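Local coordinates for protein superoxide dismutase [Fe] (Sulfolobus acidocaldarius, PDB 1B06) that catalyses the dismutation of superoxide radicals to hydrogen peroxide and oxygen at a single iron ion bound in each subunit, at residues A[133-138]-A[170-175]; A[165-170]-A[189-194]. All coordinates share one frame; numbering follows the deposited sequence.

Contacts 1 and 2 illustrate how one edge of a small antiparallel sheet can serve a metal site and an apolar core at once. Both are buried, and both use the strand 165-170, which pairs with 134-140. Contact 1 (133-138 with 170-175) lies at the end of that strand pair, where the chain leaves the sheet; it is largely polar and aromatic, and two iron ligands sit in it. Contact 2 (165-170 with 189-194) lies about 10 Å away, centre to centre, and joins the same strand to helix 184-191 through aliphatic groups laid against indole. D170 is common to both segment pairs, and W135 of contact 1 packs on I168 of contact 2.

Contact 1. Residues A[133-138]-A[170-175]; sequences SGWTVL and DEFEHA. With FE (Fe (III) ion), chain G.
T136 OG1 donates to E171 OE2 at 2.6 Å, the hydroxyl meeting the carboxylate oxygen nearly head-on along its C-O bond. The other oxygen of E171 forms a salt bridge with R184, so both ends of this buried carboxylate are engaged. Beside it, E171 N donates to G134 O over 2.7 Å, fixing the loop to the strand just beyond the antiparallel, non-hydrogen-bonded pair W135-D170. The D170 carboxylate lies over the W135 indole with the two planes only 10° apart, and D170 CB makes a CH-pi contact with the six-membered ring. CG anti to the backbone N (chi1 -171°) carries this carboxylate forward to the metal, where OD2 binds iron at 1.9 Å. OD1 closes an Asx turn by accepting from F172 N at 3.0 Å, the donor lying above the carboxylate plane. S133 CB sits over the face of the F172 ring, 3.9 Å from its centroid. H174 NE2 binds the iron at 2.1 Å, while H33, H84 and water 2 complete the site, as in other iron/manganese dismutases. With one oxygen on the metal, the other in the turn and an indole along its flat side, the D170 carboxylate probably has little freedom to rotate.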
loop_
_atom_site.group_PDB
_atom_site.type_symbol
_atom_site.label_atom_id
_atom_site.label_comp_id
_atom_site.label_asym_id
_atom_site.label_seq_id
_atom_site.Cartn_x
_atom_site.Cartn_y
_atom_site.Cartn_z
ATOM N N SER A 133 6.879 -10.029 0.813
ATOM C CA SER A 133 6.724 -10.405 2.215
ATOM C C SER A 133 5.321 -10.183 2.761
ATOM O O SER A 133 4.676 -9.183 2.447
ATOM C CB SER A 133 7.723 -9.621 3.063
ATOM O OG SER A 133 9.002 -10.217 2.987
ATOM N N GLY A 134 4.861 -11.113 3.594
ATOM C CA GLY A 134 3.534 -10.993 4.161
ATOM C C GLY A 134 3.046 -12.283 4.773
ATOM O O GLY A 134 3.844 -13.114 5.201
ATOM N N TRP A 135 1.728 -12.448 4.820
ATOM C CA TRP A 135 1.120 -13.644 5.397
ATOM C C TRP A 135 -0.069 -14.093 4.560
ATOM O O TRP A 135 -0.608 -13.316 3.772
ATOM C CB TRP A 135 0.569 -13.358 6.799
ATOM C CG TRP A 135 1.471 -12.642 7.739
ATOM C CD1 TRP A 135 1.909 -11.351 7.644
ATOM C CD2 TRP A 135 2.011 -13.163 8.961
ATOM N NE1 TRP A 135 2.689 -11.036 8.733
ATOM C CE2 TRP A 135 2.768 -12.129 9.557
ATOM C CE3 TRP A 135 1.929 -14.402 9.609
ATOM C CZ2 TRP A 135 3.440 -12.299 10.774
ATOM C CZ3 TRP A 135 2.597 -14.570 10.819
ATOM C CH2 TRP A 135 3.341 -13.522 11.389
ATOM N N THR A 136 -0.469 -15.351 4.728
ATOM C CA THR A 136 -1.664 -15.851 4.060
ATOM C C THR A 136 -2.505 -16.293 5.240
ATOM O O THR A 136 -2.050 -17.048 6.103
ATOM C CB THR A 136 -1.405 -17.021 3.108
ATOM O OG1 THR A 136 -0.636 -16.558 1.990
ATOM C CG2 THR A 136 -2.729 -17.553 2.573
ATOM N N VAL A 137 -3.727 -15.789 5.293
ATOM C CA VAL A 137 -4.613 -16.057 6.409
ATOM C C VAL A 137 -5.952 -16.639 5.999
ATOM O O VAL A 137 -6.388 -16.480 4.861
ATOM C CB VAL A 137 -4.878 -14.735 7.176
ATOM C CG1 VAL A 137 -5.605 -15.004 8.461
ATOM C CG2 VAL A 137 -3.563 -14.021 7.452
ATOM N N LEU A 138 -6.591 -17.325 6.938
ATOM C CA LEU A 138 -7.920 -17.876 6.720
ATOM C C LEU A 138 -8.787 -17.246 7.805
ATOM O O LEU A 138 -8.576 -17.497 8.996
ATOM C CB LEU A 138 -7.937 -19.398 6.871
ATOM C CG LEU A 138 -9.334 -19.971 6.605
ATOM C CD1 LEU A 138 -9.650 -19.836 5.124
ATOM C CD2 LEU A 138 -9.410 -21.425 7.030
ATOM N N ASP A 170 3.276 -17.395 8.133
ATOM C CA ASP A 170 4.161 -16.246 7.996
ATOM C C ASP A 170 4.940 -16.447 6.709
ATOM O O ASP A 170 5.523 -17.514 6.502
ATOM C CB ASP A 170 5.129 -16.181 9.181
ATOM C CG ASP A 170 5.932 -14.892 9.221
ATOM O OD1 ASP A 170 5.896 -14.100 8.249
ATOM O OD2 ASP A 170 6.613 -14.671 10.242
ATOM N N GLU A 171 4.955 -15.436 5.845
ATOM C CA GLU A 171 5.675 -15.548 4.585
ATOM C C GLU A 171 6.754 -14.491 4.401
ATOM O O GLU A 171 7.208 -14.239 3.284
ATOM C CB GLU A 171 4.696 -15.528 3.410
ATOM C CG GLU A 171 4.029 -16.881 3.161
ATOM C CD GLU A 171 3.210 -16.899 1.886
ATOM O OE1 GLU A 171 3.796 -17.067 0.792
ATOM O OE2 GLU A 171 1.977 -16.742 1.978
ATOM N N PHE A 172 7.153 -13.861 5.500
ATOM C CA PHE A 172 8.238 -12.888 5.450
ATOM C C PHE A 172 9.442 -13.796 5.211
ATOM O O PHE A 172 9.474 -14.919 5.710
ATOM C CB PHE A 172 8.393 -12.185 6.797
ATOM C CG PHE A 172 7.708 -10.851 6.870
ATOM C CD1 PHE A 172 6.319 -10.760 6.778
ATOM C CD2 PHE A 172 8.451 -9.683 7.044
ATOM C CE1 PHE A 172 5.676 -9.518 6.856
ATOM C CE2 PHE A 172 7.822 -8.438 7.123
ATOM C CZ PHE A 172 6.429 -8.354 7.030
ATOM N N GLU A 173 10.430 -13.329 4.462
ATOM C CA GLU A 173 11.598 -14.161 4.180
ATOM C C GLU A 173 12.317 -14.691 5.423
ATOM O O GLU A 173 12.892 -15.779 5.382
ATOM C CB GLU A 173 12.579 -13.394 3.294
ATOM C CG GLU A 173 12.051 -13.176 1.897
ATOM C CD GLU A 173 12.931 -12.278 1.071
ATOM O OE1 GLU A 173 13.423 -11.259 1.604
ATOM O OE2 GLU A 173 13.127 -12.586 -0.121
ATOM N N HIS A 174 12.282 -13.938 6.524
ATOM C CA HIS A 174 12.945 -14.366 7.755
ATOM C C HIS A 174 12.315 -15.626 8.358
ATOM O O HIS A 174 12.896 -16.273 9.232
ATOM C CB HIS A 174 12.934 -13.233 8.788
ATOM C CG HIS A 174 11.577 -12.919 9.346
ATOM N ND1 HIS A 174 11.012 -11.664 9.260
ATOM C CD2 HIS A 174 10.696 -13.678 10.041
ATOM C CE1 HIS A 174 9.844 -11.664 9.876
ATOM N NE2 HIS A 174 9.629 -12.874 10.360
ATOM N N ALA A 175 11.129 -15.980 7.883
ATOM C CA ALA A 175 10.446 -17.154 8.395
ATOM C C ALA A 175 10.982 -18.470 7.838
ATOM O O ALA A 175 10.690 -19.531 8.382
ATOM C CB ALA A 175 8.962 -17.048 8.105
HETATM FE FE FE G . 7.724 -13.409 11.041
HETATM O O HOH W 1 11.412 -10.272 3.245
HETATM O O HOH W 2 6.696 -11.927 10.008
#

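Contact 2. Residues A[165-170]-A[189-194]; sequences VILIVD and NAWWNV. With FE (Fe (III) ion), chain G.
V169 and W191 mark the closest backbone approach, their CA atoms 8.0 Å apart, so strand 168-170 and helix 184-191 meet through side chains without a direct hydrogen bond. A classic beta bulge, in which I166 and L167 both face L138, precedes this part of the strand. W191 bridges the gap: its CG is anti to the backbone N (chi1 167°), and the indole extends from the helix to the sheet. Both methyls of V169 lie over one face of the indole, CG1 above the five-membered ring at 3.4 Å from its centroid and CG2 at 3.3 Å from W191 CH2. L167 comes to the edge instead, its CG near the ring plane and 3.9 Å from W191 CH2. Water 3 bridges the strand backbone and the indole, donating to I168 O at 2.8 Å and accepting from W191 NE1 at 3.0 Å. A leucine in place of W191 would probably leave the V169 methyls without their aromatic face and water 3 without its indole donor. F123 of helix 116-129 also touches L167 and V169. The contact is thus mainly dispersive, with one water meeting the indole N-H of W191 and the carbonyl of I168, in the strand that leads to iron ligand D170.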
loop_
_atom_site.group_PDB
_atom_site.type_symbol
_atom_site.label_atom_id
_atom_site.label_comp_id
_atom_site.label_asym_id
_atom_site.label_seq_id
_atom_site.Cartn_x
_atom_site.Cartn_y
_atom_site.Cartn_z
ATOM N N VAL A 165 -8.810 -14.617 12.961
ATOM C CA VAL A 165 -7.888 -15.450 12.209
ATOM C C VAL A 165 -8.037 -16.892 12.686
ATOM O O VAL A 165 -7.990 -17.155 13.883
ATOM C CB VAL A 165 -6.441 -14.981 12.438
ATOM C CG1 VAL A 165 -5.473 -15.910 11.730
ATOM C CG2 VAL A 165 -6.280 -13.552 11.941
ATOM N N ILE A 166 -8.224 -17.819 11.751
ATOM C CA ILE A 166 -8.378 -19.235 12.089
ATOM C C ILE A 166 -7.098 -20.019 11.781
ATOM O O ILE A 166 -6.689 -20.892 12.552
ATOM C CB ILE A 166 -9.544 -19.880 11.295
ATOM C CG1 ILE A 166 -10.864 -19.184 11.629
ATOM C CG2 ILE A 166 -9.643 -21.365 11.620
ATOM C CD1 ILE A 166 -11.220 -19.217 13.108
ATOM N N LEU A 167 -6.478 -19.697 10.646
ATOM C CA LEU A 167 -5.250 -20.347 10.190
ATOM C C LEU A 167 -4.320 -19.276 9.627
ATOM O O LEU A 167 -4.776 -18.324 9.000
ATOM C CB LEU A 167 -5.583 -21.381 9.105
ATOM C CG LEU A 167 -4.454 -22.289 8.600
ATOM C CD1 LEU A 167 -4.012 -23.231 9.703
ATOM C CD2 LEU A 167 -4.941 -23.082 7.391
ATOM N N ILE A 168 -3.017 -19.426 9.837
ATOM C CA ILE A 168 -2.084 -18.421 9.349
ATOM C C ILE A 168 -0.666 -18.920 9.090
ATOM O O ILE A 168 -0.146 -19.758 9.826
ATOM C CB ILE A 168 -2.004 -17.249 10.348
ATOM C CG1 ILE A 168 -1.125 -16.130 9.788
ATOM C CG2 ILE A 168 -1.462 -17.749 11.678
ATOM C CD1 ILE A 168 -1.377 -14.786 10.435
ATOM N N VAL A 169 -0.045 -18.392 8.039
ATOM C CA VAL A 169 1.327 -18.747 7.684
ATOM C C VAL A 169 2.132 -17.483 7.467
ATOM O O VAL A 169 1.727 -16.613 6.693
ATOM C CB VAL A 169 1.442 -19.519 6.359
ATOM C CG1 VAL A 169 2.544 -20.540 6.473
ATOM C CG2 VAL A 169 0.131 -20.142 5.985
ATOM N N ASP A 170 3.276 -17.395 8.133
ATOM C CA ASP A 170 4.161 -16.246 7.996
ATOM C C ASP A 170 4.940 -16.447 6.709
ATOM O O ASP A 170 5.523 -17.514 6.502
ATOM C CB ASP A 170 5.129 -16.181 9.181
ATOM C CG ASP A 170 5.932 -14.892 9.221
ATOM O OD1 ASP A 170 5.896 -14.100 8.249
ATOM O OD2 ASP A 170 6.613 -14.671 10.242
ATOM N N ASN A 189 5.123 -26.257 1.881
ATOM C CA ASN A 189 4.792 -27.674 1.900
ATOM C C ASN A 189 5.172 -28.284 3.247
ATOM O O ASN A 189 4.469 -29.147 3.768
ATOM C CB ASN A 189 5.529 -28.402 0.781
ATOM C CG ASN A 189 4.760 -28.385 -0.516
ATOM O OD1 ASN A 189 3.535 -28.271 -0.515
ATOM N ND2 ASN A 189 5.472 -28.495 -1.635
ATOM N N ALA A 190 6.285 -27.833 3.814
ATOM C CA ALA A 190 6.736 -28.342 5.108
ATOM C C ALA A 190 5.823 -27.876 6.238
ATOM O O ALA A 190 5.504 -28.646 7.149
ATOM C CB ALA A 190 8.158 -27.880 5.386
ATOM N N TRP A 191 5.409 -26.611 6.168
ATOM C CA TRP A 191 4.550 -26.001 7.178
ATOM C C TRP A 191 3.283 -26.808 7.484
ATOM O O TRP A 191 2.847 -26.865 8.632
ATOM C CB TRP A 191 4.191 -24.571 6.746
ATOM C CG TRP A 191 3.074 -23.942 7.540
ATOM C CD1 TRP A 191 3.135 -23.478 8.826
ATOM C CD2 TRP A 191 1.718 -23.757 7.112
ATOM N NE1 TRP A 191 1.898 -23.021 9.223
ATOM C CE2 TRP A 191 1.013 -23.181 8.190
ATOM C CE3 TRP A 191 1.031 -24.025 5.919
ATOM C CZ2 TRP A 191 -0.348 -22.868 8.114
ATOM C CZ3 TRP A 191 -0.325 -23.715 5.843
ATOM C CH2 TRP A 191 -0.998 -23.142 6.936
ATOM N N TRP A 192 2.696 -27.436 6.468
ATOM C CA TRP A 192 1.484 -28.229 6.669
ATOM C C TRP A 192 1.681 -29.332 7.715
ATOM O O TRP A 192 0.722 -29.775 8.352
ATOM C CB TRP A 192 1.026 -28.868 5.349
ATOM C CG TRP A 192 0.411 -27.900 4.367
ATOM C CD1 TRP A 192 0.954 -27.480 3.189
ATOM C CD2 TRP A 192 -0.863 -27.247 4.477
ATOM N NE1 TRP A 192 0.103 -26.605 2.559
ATOM C CE2 TRP A 192 -1.020 -26.444 3.327
ATOM C CE3 TRP A 192 -1.887 -27.261 5.435
ATOM C CZ2 TRP A 192 -2.161 -25.661 3.106
ATOM C CZ3 TRP A 192 -3.022 -26.481 5.215
ATOM C CH2 TRP A 192 -3.147 -25.693 4.058
ATOM N N ASN A 193 2.924 -29.768 7.900
ATOM C CA ASN A 193 3.227 -30.826 8.860
ATOM C C ASN A 193 3.240 -30.393 10.321
ATOM O O ASN A 193 3.270 -31.241 11.216
ATOM C CB ASN A 193 4.578 -31.460 8.532
ATOM C CG ASN A 193 4.555 -32.217 7.230
ATOM O OD1 ASN A 193 3.754 -33.128 7.048
ATOM N ND2 ASN A 193 5.431 -31.842 6.313
ATOM N N VAL A 194 3.231 -29.085 10.571
ATOM C CA VAL A 194 3.246 -28.590 11.945
ATOM C C VAL A 194 2.030 -27.742 12.290
ATOM O O VAL A 194 1.983 -27.119 13.349
ATOM C CB VAL A 194 4.519 -27.761 12.244
ATOM C CG1 VAL A 194 5.733 -28.674 12.275
ATOM C CG2 VAL A 194 4.695 -26.660 11.200
HETATM FE FE FE G . 7.724 -13.409 11.041
HETATM O O HOH W 3 0.252 -22.005 11.461
HETATM O O HOH W 2 6.696 -11.927 10.008
#